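SusD family protein (Bacteroides uniformis, PDB 7KV1) probably binds beta-glucans at the surface of a human gut bacterium, as a SusD-family glycan-binding protein with a tetratricopeptide-repeat fold. Local coordinates at residues 322-327 against 380-385; 312-317 against 397-402; 191-196 against 235-240; 145-150 against 226-231. One frame throughout, in Å; residues are numbered along the deposited sequence.

Interaction 1 of 4, residues 322-327 against 380-385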
loop_
_atom_site.group_PDB
_atom_site.type_symbol
_atom_site.label_atom_id
_atom_site.label_comp_id
_atom_site.label_asym_id
_atom_site.label_seq_id
_atom_site.Cartn_x
_atom_site.Cartn_y
_atom_site.Cartn_z
ATOM N N PRO A 322 2.382 -28.728 -9.657
ATOM C CA PRO A 322 2.160 -29.635 -10.790
ATOM C C PRO A 322 1.342 -29.024 -11.942
ATOM O O PRO A 322 1.257 -29.601 -12.977
ATOM C CB PRO A 322 1.413 -30.831 -10.174
ATOM C CG PRO A 322 0.752 -30.258 -8.919
ATOM C CD PRO A 322 1.716 -29.185 -8.426
ATOM N N GLY A 323 0.737 -27.867 -11.735
ATOM C CA GLY A 323 -0.004 -27.154 -12.787
ATOM C C GLY A 323 -1.494 -27.245 -12.541
ATOM O O GLY A 323 -1.920 -28.226 -11.904
ATOM N N ASP A 324 -2.245 -26.223 -12.971
ATOM C CA ASP A 324 -3.737 -26.210 -12.990
ATOM C C ASP A 324 -4.136 -25.622 -14.346
ATOM O O ASP A 324 -3.222 -25.417 -15.165
ATOM C CB ASP A 324 -4.324 -25.516 -11.742
ATOM C CG ASP A 324 -4.052 -24.023 -11.584
ATOM O OD1 ASP A 324 -3.416 -23.426 -12.497
ATOM O OD2 ASP A 324 -4.518 -23.444 -10.543
ATOM N N ASP A 325 -5.415 -25.328 -14.589
ATOM C CA ASP A 325 -5.881 -24.921 -15.947
ATOM C C ASP A 325 -5.172 -23.628 -16.388
ATOM O O ASP A 325 -4.829 -23.519 -17.577
ATOM C CB ASP A 325 -7.406 -24.774 -15.996
ATOM C CG ASP A 325 -8.168 -26.054 -15.666
ATOM O OD1 ASP A 325 -7.520 -27.124 -15.600
ATOM O OD2 ASP A 325 -9.413 -25.975 -15.480
ATOM N N GLY A 326 -4.952 -22.683 -15.467
ATOM C CA GLY A 326 -4.471 -21.323 -15.780
ATOM C C GLY A 326 -2.969 -21.159 -15.632
ATOM O O GLY A 326 -2.437 -20.151 -16.153
ATOM N N TRP A 327 -2.288 -22.090 -14.960
ATOM C CA TRP A 327 -0.823 -21.972 -14.719
ATOM C C TRP A 327 -0.140 -23.324 -14.914
ATOM O O TRP A 327 -0.444 -24.259 -14.160
ATOM C CB TRP A 327 -0.568 -21.394 -13.324
ATOM C CG TRP A 327 0.811 -20.861 -13.076
ATOM C CD1 TRP A 327 1.562 -20.050 -13.876
ATOM C CD2 TRP A 327 1.564 -21.037 -11.866
ATOM N NE1 TRP A 327 2.752 -19.753 -13.263
ATOM C CE2 TRP A 327 2.775 -20.347 -12.031
ATOM C CE3 TRP A 327 1.339 -21.750 -10.684
ATOM C CZ2 TRP A 327 3.728 -20.310 -11.033
ATOM C CZ3 TRP A 327 2.292 -21.719 -9.702
ATOM C CH2 TRP A 327 3.463 -21.003 -9.877
ATOM N N LYS A 380 -5.651 -12.751 -5.425
ATOM C CA LYS A 380 -5.778 -11.429 -6.089
ATOM C C LYS A 380 -4.627 -11.236 -7.081
ATOM O O LYS A 380 -4.849 -10.536 -8.113
ATOM C CB LYS A 380 -5.795 -10.310 -5.047
ATOM C CG LYS A 380 -7.094 -10.249 -4.252
ATOM C CD LYS A 380 -7.129 -9.107 -3.248
ATOM C CE LYS A 380 -8.434 -9.061 -2.479
ATOM N NZ LYS A 380 -8.291 -8.180 -1.295
ATOM N N TYR A 381 -3.432 -11.754 -6.747
ATOM C CA TYR A 381 -2.207 -11.559 -7.552
ATOM C C TYR A 381 -1.571 -12.919 -7.867
ATOM O O TYR A 381 -0.361 -12.964 -8.042
ATOM C CB TYR A 381 -1.254 -10.578 -6.842
ATOM C CG TYR A 381 -1.801 -9.176 -6.698
ATOM C CD1 TYR A 381 -1.875 -8.324 -7.790
ATOM C CD2 TYR A 381 -2.194 -8.676 -5.461
ATOM C CE1 TYR A 381 -2.360 -7.030 -7.667
ATOM C CE2 TYR A 381 -2.680 -7.383 -5.322
ATOM C CZ TYR A 381 -2.762 -6.553 -6.432
ATOM O OH TYR A 381 -3.223 -5.267 -6.338
ATOM N N ARG A 382 -2.373 -13.977 -8.001
ATOM C CA ARG A 382 -1.844 -15.319 -8.300
ATOM C C ARG A 382 -1.323 -15.341 -9.739
ATOM O O ARG A 382 -1.737 -14.561 -10.602
ATOM C CB ARG A 382 -2.870 -16.413 -8.009
ATOM C CG ARG A 382 -4.075 -16.412 -8.934
ATOM C CD ARG A 382 -4.557 -17.828 -9.085
ATOM N NE ARG A 382 -3.657 -18.584 -9.928
ATOM C CZ ARG A 382 -3.836 -19.848 -10.287
ATOM N NH1 ARG A 382 -4.872 -20.542 -9.860
ATOM N NH2 ARG A 382 -2.942 -20.426 -11.059
ATOM N N PRO A 383 -0.317 -16.195 -10.016
ATOM C CA PRO A 383 0.228 -16.314 -11.363
ATOM C C PRO A 383 -0.757 -17.074 -12.264
ATOM O O PRO A 383 -1.374 -18.041 -11.786
ATOM C CB PRO A 383 1.530 -17.103 -11.185
ATOM C CG PRO A 383 1.259 -17.938 -9.943
ATOM C CD PRO A 383 0.372 -17.073 -9.063
ATOM N N TYR A 384 -0.848 -16.605 -13.506
ATOM C CA TYR A 384 -1.537 -17.235 -14.664
ATOM C C TYR A 384 -0.639 -17.174 -15.900
ATOM O O TYR A 384 -0.083 -16.095 -16.141
ATOM C CB TYR A 384 -2.825 -16.479 -14.994
ATOM C CG TYR A 384 -3.945 -16.762 -14.034
ATOM C CD1 TYR A 384 -4.486 -18.028 -13.950
ATOM C CD2 TYR A 384 -4.426 -15.788 -13.184
ATOM C CE1 TYR A 384 -5.507 -18.316 -13.067
ATOM C CE2 TYR A 384 -5.454 -16.057 -12.300
ATOM C CZ TYR A 384 -5.986 -17.319 -12.238
ATOM O OH TYR A 384 -6.971 -17.614 -11.368
ATOM N N ASP A 385 -0.591 -18.236 -16.721
ATOM C CA ASP A 385 0.202 -18.236 -17.994
ATOM C C ASP A 385 -0.190 -17.028 -18.853
ATOM O O ASP A 385 0.699 -16.308 -19.321
ATOM C CB ASP A 385 0.030 -19.521 -18.813
ATOM C CG ASP A 385 0.501 -20.764 -18.088
ATOM O OD1 ASP A 385 1.461 -20.677 -17.309
ATOM O OD2 ASP A 385 -0.131 -21.799 -18.271
#
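Trp327 covers Pro383 with its indole and so ties together two loops of the SusD-family region. Residues 322-327 lie in the loop after helix 312-315, and residues 380-385 in the loop after strand 376-378. Pro383 CG sits over one face of the indole, 3.5 Å from the centroid of the six-membered ring of Trp327 and 9° off the ring normal. This is a CH-pi contact. Trp327 CG is anti to the backbone N (chi1 -164°), which carries the ring across to the proline. The indole N-H is used elsewhere, on Tyr399 OH. With an alanine here, Pro383 would probably lose the face it packs on and Tyr399 OH would lose a donor.

Gly326 supplies the backbone link. Its O accepts from Asp385 N at 2.7 Å. Lacking a side chain, Gly326 lets Tyr384 bring the edge of its ring close, with CD1 3.8 Å from Gly326 CA. The Asp385 carboxylate crosses beside the indole, OD1 lying 3.5 Å from Trp327 CD1, while OD2 bonds to Ser328.

A salt bridge completes the contact. Arg382 NH1 meets the syn lone pair of Asp324 OD2 at 3.0 Å, within the guanidinium plane. NH2 of Arg382 also reaches the Asp324 carboxylate, weakly. NE and NH2 of Arg382 together hold Pro383 O, NH2 at 2.9 Å.

Interaction 2 of 4, residues 312-317 against 397-402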
loop_
_atom_site.group_PDB
_atom_site.type_symbol
_atom_site.label_atom_id
_atom_site.label_comp_id
_atom_site.label_asym_id
_atom_site.label_seq_id
_atom_site.Cartn_x
_atom_site.Cartn_y
_atom_site.Cartn_z
ATOM N N LEU A 312 5.790 -10.264 -8.469
ATOM C CA LEU A 312 4.998 -10.549 -7.254
ATOM C C LEU A 312 4.354 -11.929 -7.381
ATOM O O LEU A 312 4.392 -12.719 -6.439
ATOM C CB LEU A 312 3.968 -9.440 -7.027
ATOM C CG LEU A 312 2.866 -9.815 -6.045
ATOM C CD1 LEU A 312 3.442 -10.088 -4.659
ATOM C CD2 LEU A 312 1.836 -8.702 -5.977
ATOM N N PRO A 313 3.702 -12.284 -8.504
ATOM C CA PRO A 313 3.057 -13.597 -8.605
ATOM C C PRO A 313 4.040 -14.776 -8.466
ATOM O O PRO A 313 3.672 -15.818 -7.916
ATOM C CB PRO A 313 2.340 -13.544 -9.977
ATOM C CG PRO A 313 2.163 -12.075 -10.231
ATOM C CD PRO A 313 3.407 -11.424 -9.654
ATOM N N THR A 314 5.311 -14.564 -8.814
ATOM C CA THR A 314 6.353 -15.588 -8.586
ATOM C C THR A 314 6.598 -15.711 -7.087
ATOM O O THR A 314 6.694 -16.844 -6.613
ATOM C CB THR A 314 7.658 -15.277 -9.318
ATOM O OG1 THR A 314 7.357 -15.345 -10.716
ATOM C CG2 THR A 314 8.771 -16.227 -8.914
ATOM N N LEU A 315 6.683 -14.590 -6.376
ATOM C CA LEU A 315 7.041 -14.585 -4.935
ATOM C C LEU A 315 6.014 -15.396 -4.132
ATOM O O LEU A 315 6.450 -16.165 -3.223
ATOM C CB LEU A 315 7.136 -13.136 -4.428
ATOM C CG LEU A 315 8.215 -12.279 -5.092
ATOM C CD1 LEU A 315 8.216 -10.859 -4.569
ATOM C CD2 LEU A 315 9.593 -12.899 -4.953
ATOM N N ILE A 316 4.720 -15.227 -4.423
ATOM C CA ILE A 316 3.605 -15.579 -3.480
ATOM C C ILE A 316 2.767 -16.760 -3.988
ATOM O O ILE A 316 1.570 -16.904 -3.585
ATOM C CB ILE A 316 2.749 -14.340 -3.189
ATOM C CG1 ILE A 316 1.964 -13.910 -4.426
ATOM C CG2 ILE A 316 3.629 -13.235 -2.643
ATOM C CD1 ILE A 316 0.985 -12.789 -4.153
ATOM N N SER A 317 3.389 -17.622 -4.795
ATOM C CA SER A 317 2.780 -18.847 -5.368
ATOM C C SER A 317 3.524 -20.087 -4.858
ATOM O O SER A 317 4.678 -20.044 -4.440
ATOM C CB SER A 317 2.754 -18.762 -6.884
ATOM O OG SER A 317 4.035 -18.446 -7.412
ATOM N N LEU A 397 9.744 -15.086 -14.793
ATOM C CA LEU A 397 9.457 -14.638 -13.400
ATOM C C LEU A 397 8.454 -13.472 -13.406
ATOM O O LEU A 397 7.929 -13.167 -12.321
ATOM C CB LEU A 397 10.769 -14.205 -12.730
ATOM C CG LEU A 397 11.519 -15.267 -11.917
ATOM C CD1 LEU A 397 11.479 -16.636 -12.571
ATOM C CD2 LEU A 397 12.951 -14.834 -11.667
ATOM N N ASN A 398 8.205 -12.819 -14.545
ATOM C CA ASN A 398 7.430 -11.548 -14.549
ATOM C C ASN A 398 6.055 -11.707 -15.201
ATOM O O ASN A 398 5.912 -12.452 -16.187
ATOM C CB ASN A 398 8.205 -10.389 -15.157
ATOM C CG ASN A 398 9.447 -10.103 -14.343
ATOM O OD1 ASN A 398 9.438 -9.237 -13.468
ATOM N ND2 ASN A 398 10.496 -10.882 -14.576
ATOM N N TYR A 399 5.083 -10.975 -14.642
ATOM C CA TYR A 399 3.641 -11.049 -14.966
ATOM C C TYR A 399 3.154 -9.626 -15.192
ATOM O O TYR A 399 3.888 -8.686 -14.839
ATOM C CB TYR A 399 2.904 -11.777 -13.837
ATOM C CG TYR A 399 3.261 -13.227 -13.695
ATOM C CD1 TYR A 399 4.327 -13.625 -12.906
ATOM C CD2 TYR A 399 2.538 -14.202 -14.350
ATOM C CE1 TYR A 399 4.670 -14.955 -12.783
ATOM C CE2 TYR A 399 2.841 -15.547 -14.217
ATOM C CZ TYR A 399 3.909 -15.915 -13.420
ATOM O OH TYR A 399 4.278 -17.199 -13.295
ATOM N N ASN A 400 1.961 -9.451 -15.745
ATOM C CA ASN A 400 1.482 -8.105 -16.161
ATOM C C ASN A 400 0.575 -7.479 -15.096
ATOM O O ASN A 400 0.000 -6.400 -15.376
ATOM C CB ASN A 400 0.730 -8.160 -17.501
ATOM C CG ASN A 400 -0.516 -9.009 -17.420
ATOM O OD1 ASN A 400 -0.942 -9.397 -16.332
ATOM N ND2 ASN A 400 -1.084 -9.344 -18.566
ATOM N N ASN A 401 0.378 -8.125 -13.951
ATOM C CA ASN A 401 -0.617 -7.635 -12.953
ATOM C C ASN A 401 -0.241 -6.228 -12.484
ATOM O O ASN A 401 0.797 -6.097 -11.786
ATOM C CB ASN A 401 -0.703 -8.525 -11.718
ATOM C CG ASN A 401 -1.069 -9.944 -12.078
ATOM O OD1 ASN A 401 -0.254 -10.643 -12.674
ATOM N ND2 ASN A 401 -2.267 -10.378 -11.700
ATOM N N ASN A 402 -1.083 -5.237 -12.782
ATOM C CA ASN A 402 -1.012 -3.904 -12.127
ATOM C C ASN A 402 -1.209 -4.069 -10.608
ATOM O O ASN A 402 -1.993 -4.945 -10.159
ATOM C CB ASN A 402 -2.071 -2.939 -12.642
ATOM C CG ASN A 402 -1.817 -2.453 -14.055
ATOM O OD1 ASN A 402 -0.860 -2.883 -14.700
ATOM N ND2 ASN A 402 -2.677 -1.559 -14.525
HETATM O O HOH W 1 6.638 -17.717 -12.080
#
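Thr314 and Tyr399 share a first torsion. In Thr314, OG1 is anti to the carbonyl carbon (chi1 -65°), and this turns the hydroxyl toward the loop. In Tyr399, CG is likewise anti to the carbonyl carbon (chi1 -67°), and the ring is laid over Pro313. Thr314 OG1 donates to Leu397 O at 2.8 Å, from a position tilted out of the carbonyl plane. Thr314 OG1 also lies at the edge of the tyrosine ring, 3.4 Å from Tyr399 CE1. Water 1, near the same ring plane, donates to Thr314 OG1 at 2.8 Å and is bonded to Tyr399 OH at 2.7 Å, so it bridges the two side chains. Tyr399 OH also has Trp327 as a partner.

The contact joins the short helix 312-315 to the loop that leads into strand 403-407, both in the SusD-family region. It is buried. The helix presents Pro313 to the ring face: Pro313 CB sits 3.9 Å from the Tyr399 centroid, offset toward the rim, in a CH-pi contact. The tyrosine ring also stacks with Phe388. A valine in place of Thr314 would probably leave Leu397 O without its side-chain donor and break the water bridge to Tyr399.

Further along the loop, Asn401 OD1 comes to 3.7 Å from Pro313 CG. At the helix end the chain turns at Ile316. There Ser317 OG donates to Pro313 O at 2.7 Å, in the carbonyl plane.

Interaction 3 of 4, residues 191-196 against 235-240. With EDO (1,2-ethanediol), chain D.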
loop_
_atom_site.group_PDB
_atom_site.type_symbol
_atom_site.label_atom_id
_atom_site.label_comp_id
_atom_site.label_asym_id
_atom_site.label_seq_id
_atom_site.Cartn_x
_atom_site.Cartn_y
_atom_site.Cartn_z
ATOM N N GLU A 191 5.376 18.553 7.873
ATOM C CA GLU A 191 5.909 18.979 6.566
ATOM C C GLU A 191 5.121 18.366 5.411
ATOM O O GLU A 191 4.717 19.114 4.486
ATOM C CB GLU A 191 7.338 18.494 6.389
ATOM C CG GLU A 191 8.294 19.321 7.165
ATOM C CD GLU A 191 8.772 20.519 6.395
ATOM O OE1 GLU A 191 8.090 20.892 5.420
ATOM O OE2 GLU A 191 9.827 21.040 6.785
ATOM N N LEU A 192 5.008 17.052 5.405
ATOM C CA LEU A 192 4.401 16.320 4.272
ATOM C C LEU A 192 2.964 16.786 4.050
ATOM O O LEU A 192 2.592 16.979 2.885
ATOM C CB LEU A 192 4.385 14.821 4.550
ATOM C CG LEU A 192 5.614 14.045 4.132
ATOM C CD1 LEU A 192 5.268 12.564 4.083
ATOM C CD2 LEU A 192 6.137 14.547 2.785
ATOM N N ILE A 193 2.206 16.914 5.133
ATOM C CA ILE A 193 0.746 17.217 5.051
ATOM C C ILE A 193 0.580 18.678 4.613
ATOM O O ILE A 193 -0.336 18.939 3.788
ATOM C CB ILE A 193 0.011 16.853 6.360
ATOM C CG1 ILE A 193 -1.475 16.634 6.107
ATOM C CG2 ILE A 193 0.249 17.907 7.449
ATOM C CD1 ILE A 193 -1.779 15.396 5.238
ATOM N N ALA A 194 1.491 19.576 5.004
ATOM C CA ALA A 194 1.544 20.979 4.507
ATOM C C ALA A 194 1.828 20.977 3.009
ATOM O O ALA A 194 1.110 21.662 2.280
ATOM C CB ALA A 194 2.564 21.835 5.248
ATOM N N GLU A 195 2.801 20.196 2.566
ATOM C CA GLU A 195 3.193 20.105 1.145
ATOM C C GLU A 195 1.988 19.574 0.352
ATOM O O GLU A 195 1.623 20.183 -0.710
ATOM C CB GLU A 195 4.512 19.321 1.029
ATOM C CG GLU A 195 4.966 18.981 -0.384
ATOM C CD GLU A 195 5.353 20.145 -1.305
ATOM O OE1 GLU A 195 5.240 21.297 -0.881
ATOM O OE2 GLU A 195 5.714 19.894 -2.471
ATOM N N LEU A 196 1.306 18.549 0.861
ATOM C CA LEU A 196 0.175 17.921 0.135
ATOM C C LEU A 196 -0.994 18.916 0.066
ATOM O O LEU A 196 -1.627 19.017 -0.975
ATOM C CB LEU A 196 -0.211 16.623 0.841
ATOM C CG LEU A 196 -1.302 15.809 0.156
ATOM C CD1 LEU A 196 -1.009 15.612 -1.315
ATOM C CD2 LEU A 196 -1.487 14.475 0.885
ATOM N N MET A 235 -6.722 10.572 -1.521
ATOM C CA MET A 235 -6.547 9.258 -0.854
ATOM C C MET A 235 -5.255 9.282 -0.029
ATOM O O MET A 235 -5.242 8.754 1.076
ATOM C CB MET A 235 -6.568 8.131 -1.892
ATOM C CG MET A 235 -7.952 7.999 -2.562
ATOM S SD MET A 235 -9.306 7.622 -1.376
ATOM C CE MET A 235 -8.944 5.934 -0.904
ATOM N N VAL A 236 -4.201 9.900 -0.529
ATOM C CA VAL A 236 -2.941 10.034 0.261
ATOM C C VAL A 236 -3.243 10.914 1.480
ATOM O O VAL A 236 -2.815 10.590 2.622
ATOM C CB VAL A 236 -1.793 10.608 -0.585
ATOM C CG1 VAL A 236 -0.579 10.860 0.302
ATOM C CG2 VAL A 236 -1.424 9.682 -1.735
ATOM N N TYR A 237 -3.986 11.995 1.255
ATOM C CA TYR A 237 -4.323 12.970 2.322
ATOM C C TYR A 237 -5.045 12.206 3.443
ATOM O O TYR A 237 -4.624 12.306 4.586
ATOM C CB TYR A 237 -5.143 14.137 1.771
ATOM C CG TYR A 237 -5.414 15.222 2.779
ATOM C CD1 TYR A 237 -4.486 16.226 2.984
ATOM C CD2 TYR A 237 -6.552 15.228 3.560
ATOM C CE1 TYR A 237 -4.695 17.233 3.897
ATOM C CE2 TYR A 237 -6.781 16.229 4.477
ATOM C CZ TYR A 237 -5.874 17.263 4.612
ATOM O OH TYR A 237 -6.071 18.255 5.519
ATOM N N ALA A 238 -6.104 11.469 3.099
ATOM C CA ALA A 238 -6.920 10.697 4.049
ATOM C C ALA A 238 -6.009 9.696 4.751
ATOM O O ALA A 238 -6.054 9.614 5.965
ATOM C CB ALA A 238 -8.059 10.014 3.345
ATOM N N GLU A 239 -5.205 8.968 3.989
ATOM C CA GLU A 239 -4.295 7.943 4.532
ATOM C C GLU A 239 -3.389 8.565 5.583
ATOM O O GLU A 239 -3.284 7.999 6.687
ATOM C CB GLU A 239 -3.449 7.337 3.409
ATOM C CG GLU A 239 -2.441 6.336 3.943
ATOM C CD GLU A 239 -1.703 5.634 2.839
ATOM O OE1 GLU A 239 -2.389 5.159 1.886
ATOM O OE2 GLU A 239 -0.466 5.573 2.934
ATOM N N MET A 240 -2.762 9.694 5.263
ATOM C CA MET A 240 -1.784 10.293 6.186
ATOM C C MET A 240 -2.491 10.835 7.424
ATOM O O MET A 240 -1.983 10.624 8.545
ATOM C CB MET A 240 -1.019 11.414 5.489
ATOM C CG MET A 240 -0.082 10.873 4.458
ATOM S SD MET A 240 0.990 12.149 3.746
ATOM C CE MET A 240 1.674 12.947 5.202
HETATM C C1 EDO D . 2.877 3.843 2.718
HETATM O O1 EDO D . 3.683 3.782 1.552
HETATM C C2 EDO D . 1.580 3.146 2.557
HETATM O O2 EDO D . 0.774 3.741 1.541
#
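Leu192, Ile193 and Leu196 of helix 185-201 pack on Val236, Tyr237 and Met240 of helix 230-244. The two helices run nearly antiparallel in the helical, tetratricopeptide-repeat-like part of the fold. Their local axes are 10.7 Å apart, with 154° between the directions.

The polar ends are paired outside the contact. Tyr237 OH is bonded to Glu197, and the ring meets Tyr256 edge-to-face. Glu239 OE2 accepts from O2 of a 1,2-ethanediol, probably from the crystallisation liquor, at 2.6 Å. Asn157 bonds to the same carboxylate oxygen.

The contact itself is apolar and buried. Met240 is bent at its last torsion (chi3 51°), and this puts CE against Leu192. The Met240 CE to Leu192 CB distance is 3.4 Å, a close fit for two carbons. The methionine chain comes in roughly perpendicular to the leucine. Leu196 CD2 drops onto the backbone of the other helix, 3.5 Å from Tyr237 CA, and lies at the edge of the tyrosine ring. Leu196 CD2 also touches Val236 CG1 at 3.8 Å. Ile193 meets the tyrosine ring obliquely, its CD1 lying 3.6 Å from Tyr237 CD1.

Interaction 4 of 4, residues 145-150 against 226-231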
loop_
_atom_site.group_PDB
_atom_site.type_symbol
_atom_site.label_atom_id
_atom_site.label_comp_id
_atom_site.label_asym_id
_atom_site.label_seq_id
_atom_site.Cartn_x
_atom_site.Cartn_y
_atom_site.Cartn_z
ATOM N N GLU A 145 4.850 20.134 -12.401
ATOM C CA GLU A 145 5.227 20.547 -11.037
ATOM C C GLU A 145 4.400 19.766 -10.013
ATOM O O GLU A 145 4.977 19.196 -9.086
ATOM C CB GLU A 145 4.942 22.024 -10.800
ATOM C CG GLU A 145 5.284 22.444 -9.401
ATOM C CD GLU A 145 4.891 23.849 -9.026
ATOM O OE1 GLU A 145 4.505 24.614 -9.911
ATOM O OE2 GLU A 145 4.954 24.149 -7.849
ATOM N N MET A 146 3.083 19.782 -10.166
ATOM C CA MET A 146 2.188 19.176 -9.161
ATOM C C MET A 146 2.325 17.653 -9.214
ATOM O O MET A 146 2.238 17.037 -8.153
ATOM C CB MET A 146 0.752 19.645 -9.366
ATOM C CG MET A 146 0.554 21.107 -8.929
ATOM S SD MET A 146 1.490 21.663 -7.460
ATOM C CE MET A 146 1.306 23.447 -7.562
ATOM N N GLN A 147 2.571 17.061 -10.381
ATOM C CA GLN A 147 2.808 15.598 -10.470
ATOM C C GLN A 147 4.094 15.263 -9.696
ATOM O O GLN A 147 4.095 14.318 -8.876
ATOM C CB GLN A 147 2.886 15.123 -11.914
ATOM C CG GLN A 147 1.549 14.940 -12.604
ATOM C CD GLN A 147 1.772 14.620 -14.063
ATOM O OE1 GLN A 147 2.086 13.498 -14.427
ATOM N NE2 GLN A 147 1.600 15.617 -14.913
ATOM N N ALA A 148 5.159 16.029 -9.899
ATOM C CA ALA A 148 6.441 15.770 -9.209
ATOM C C ALA A 148 6.245 15.939 -7.697
ATOM O O ALA A 148 6.790 15.115 -6.922
ATOM C CB ALA A 148 7.530 16.674 -9.741
ATOM N N ARG A 149 5.500 16.954 -7.261
ATOM C CA ARG A 149 5.366 17.205 -5.804
ATOM C C ARG A 149 4.535 16.086 -5.143
ATOM O O ARG A 149 4.852 15.679 -4.010
ATOM C CB ARG A 149 4.839 18.612 -5.549
ATOM C CG ARG A 149 5.882 19.679 -5.878
ATOM C CD ARG A 149 5.325 21.084 -5.872
ATOM N NE ARG A 149 5.037 21.507 -4.516
ATOM C CZ ARG A 149 4.358 22.599 -4.202
ATOM N NH1 ARG A 149 3.939 23.429 -5.157
ATOM N NH2 ARG A 149 4.147 22.901 -2.935
ATOM N N LEU A 150 3.512 15.605 -5.826
ATOM C CA LEU A 150 2.639 14.533 -5.294
ATOM C C LEU A 150 3.422 13.217 -5.218
ATOM O O LEU A 150 3.273 12.498 -4.204
ATOM C CB LEU A 150 1.398 14.432 -6.184
ATOM C CG LEU A 150 0.361 13.393 -5.740
ATOM C CD1 LEU A 150 0.080 13.475 -4.248
ATOM C CD2 LEU A 150 -0.919 13.585 -6.539
ATOM N N GLY A 226 -2.231 5.934 -14.740
ATOM C CA GLY A 226 -0.989 5.688 -13.970
ATOM C C GLY A 226 -0.396 6.995 -13.478
ATOM O O GLY A 226 0.281 6.998 -12.437
ATOM N N ARG A 227 -0.636 8.102 -14.181
ATOM C CA ARG A 227 -0.247 9.431 -13.651
ATOM C C ARG A 227 -0.950 9.621 -12.312
ATOM O O ARG A 227 -2.014 9.056 -12.091
ATOM C CB ARG A 227 -0.545 10.596 -14.588
ATOM C CG ARG A 227 0.373 10.636 -15.807
ATOM C CD ARG A 227 0.269 11.904 -16.660
ATOM N NE ARG A 227 1.102 11.710 -17.846
ATOM C CZ ARG A 227 2.422 11.922 -17.919
ATOM N NH1 ARG A 227 3.109 12.405 -16.898
ATOM N NH2 ARG A 227 3.066 11.656 -19.038
ATOM N N VAL A 228 -0.369 10.440 -11.458
ATOM C CA VAL A 228 -1.046 10.823 -10.197
ATOM C C VAL A 228 -2.090 11.865 -10.536
ATOM O O VAL A 228 -1.910 12.596 -11.553
ATOM C CB VAL A 228 -0.022 11.267 -9.156
ATOM C CG1 VAL A 228 0.924 10.111 -8.907
ATOM C CG2 VAL A 228 0.755 12.532 -9.555
ATOM N N THR A 229 -3.138 11.890 -9.728
ATOM C CA THR A 229 -4.381 12.654 -9.954
ATOM C C THR A 229 -4.792 13.334 -8.651
ATOM O O THR A 229 -4.248 13.011 -7.571
ATOM C CB THR A 229 -5.503 11.757 -10.481
ATOM O OG1 THR A 229 -5.721 10.777 -9.473
ATOM C CG2 THR A 229 -5.179 11.083 -11.802
ATOM N N GLN A 230 -5.742 14.246 -8.747
ATOM C CA GLN A 230 -6.281 14.920 -7.562
ATOM C C GLN A 230 -6.969 13.849 -6.699
ATOM O O GLN A 230 -6.905 13.956 -5.471
ATOM C CB GLN A 230 -7.182 16.053 -8.021
ATOM C CG GLN A 230 -7.663 16.914 -6.881
ATOM C CD GLN A 230 -6.670 17.966 -6.499
ATOM O OE1 GLN A 230 -5.473 17.844 -6.775
ATOM N NE2 GLN A 230 -7.179 18.996 -5.835
ATOM N N ALA A 231 -7.663 12.888 -7.303
ATOM C CA ALA A 231 -8.340 11.806 -6.542
ATOM C C ALA A 231 -7.268 11.020 -5.777
ATOM O O ALA A 231 -7.470 10.677 -4.618
ATOM C CB ALA A 231 -9.134 10.904 -7.451
#
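In the helical, tetratricopeptide-repeat-like part of the fold, helix 138-162 packs on the turn that leads into helix 230-244. Gln147 and Leu150 meet Arg227, Val228 and the backbone of Thr229.

One hydrogen bond joins the polar ends. Arg227 NH1 donates to Gln147 OE1 at 2.9 Å, with an N-H...O angle of 163°. The donor lies in the carbonyl plane of the amide, on a lone pair. The oxygen in turn lies at the edge of the guanidinium, near its plane. The two flat groups are turned 88° apart. The arginine chain is stretched out (chi2 -171°) and runs past the amide, so Arg227 CD comes 3.3 Å from Gln147 OE1. Gln147 OE1 is bonded to Tyr55 OH as well. That hydroxyl also bonds Val228 N, so Tyr55 links the helix to the turn a second time.

Nearer the helix backbone the contact is apolar. Val228 CG2 stands between its own backbone N and carbonyl carbon, and it points into the helix surface. Val228 CG2 lies 3.8 Å from Gln147 CA and 3.6 Å from Leu150 CD2. Leu150 and Val228 lie alongside each other, pointing opposite ways. Leu205 covers Leu150 too.

Thr229 is the N-cap of helix 230-244. Its OG1 bonds Met232 N, and its side chain points away from helix 138-162. Its carbonyl is what touches: Leu150 CD2 sits 3.5 Å from Thr229 O.

From the N terminus, interaction 4 opens first, at 145-150, and interaction 3 opens at 191-196. Interaction 4 closes at 226-231 and interaction 3 at 235-240, so the two cross. Both use helix 230-244 and tie it to helices 138-162 and 185-201. They touch through the salt bridge of Glu195 with Arg149 and through Leu196 on Leu150. Interaction 2 then opens at 312-317. Interaction 1, from 322-327 to 380-385, is nested in the loop that interaction 2 closes at 397-402. These two touch at Trp327 and Tyr399. Interaction 1 joins two loops, and interaction 2 joins helix 312-315 to the loop before strand 403-407. Interactions 1 and 3 lie on opposite sides of the chain's centre.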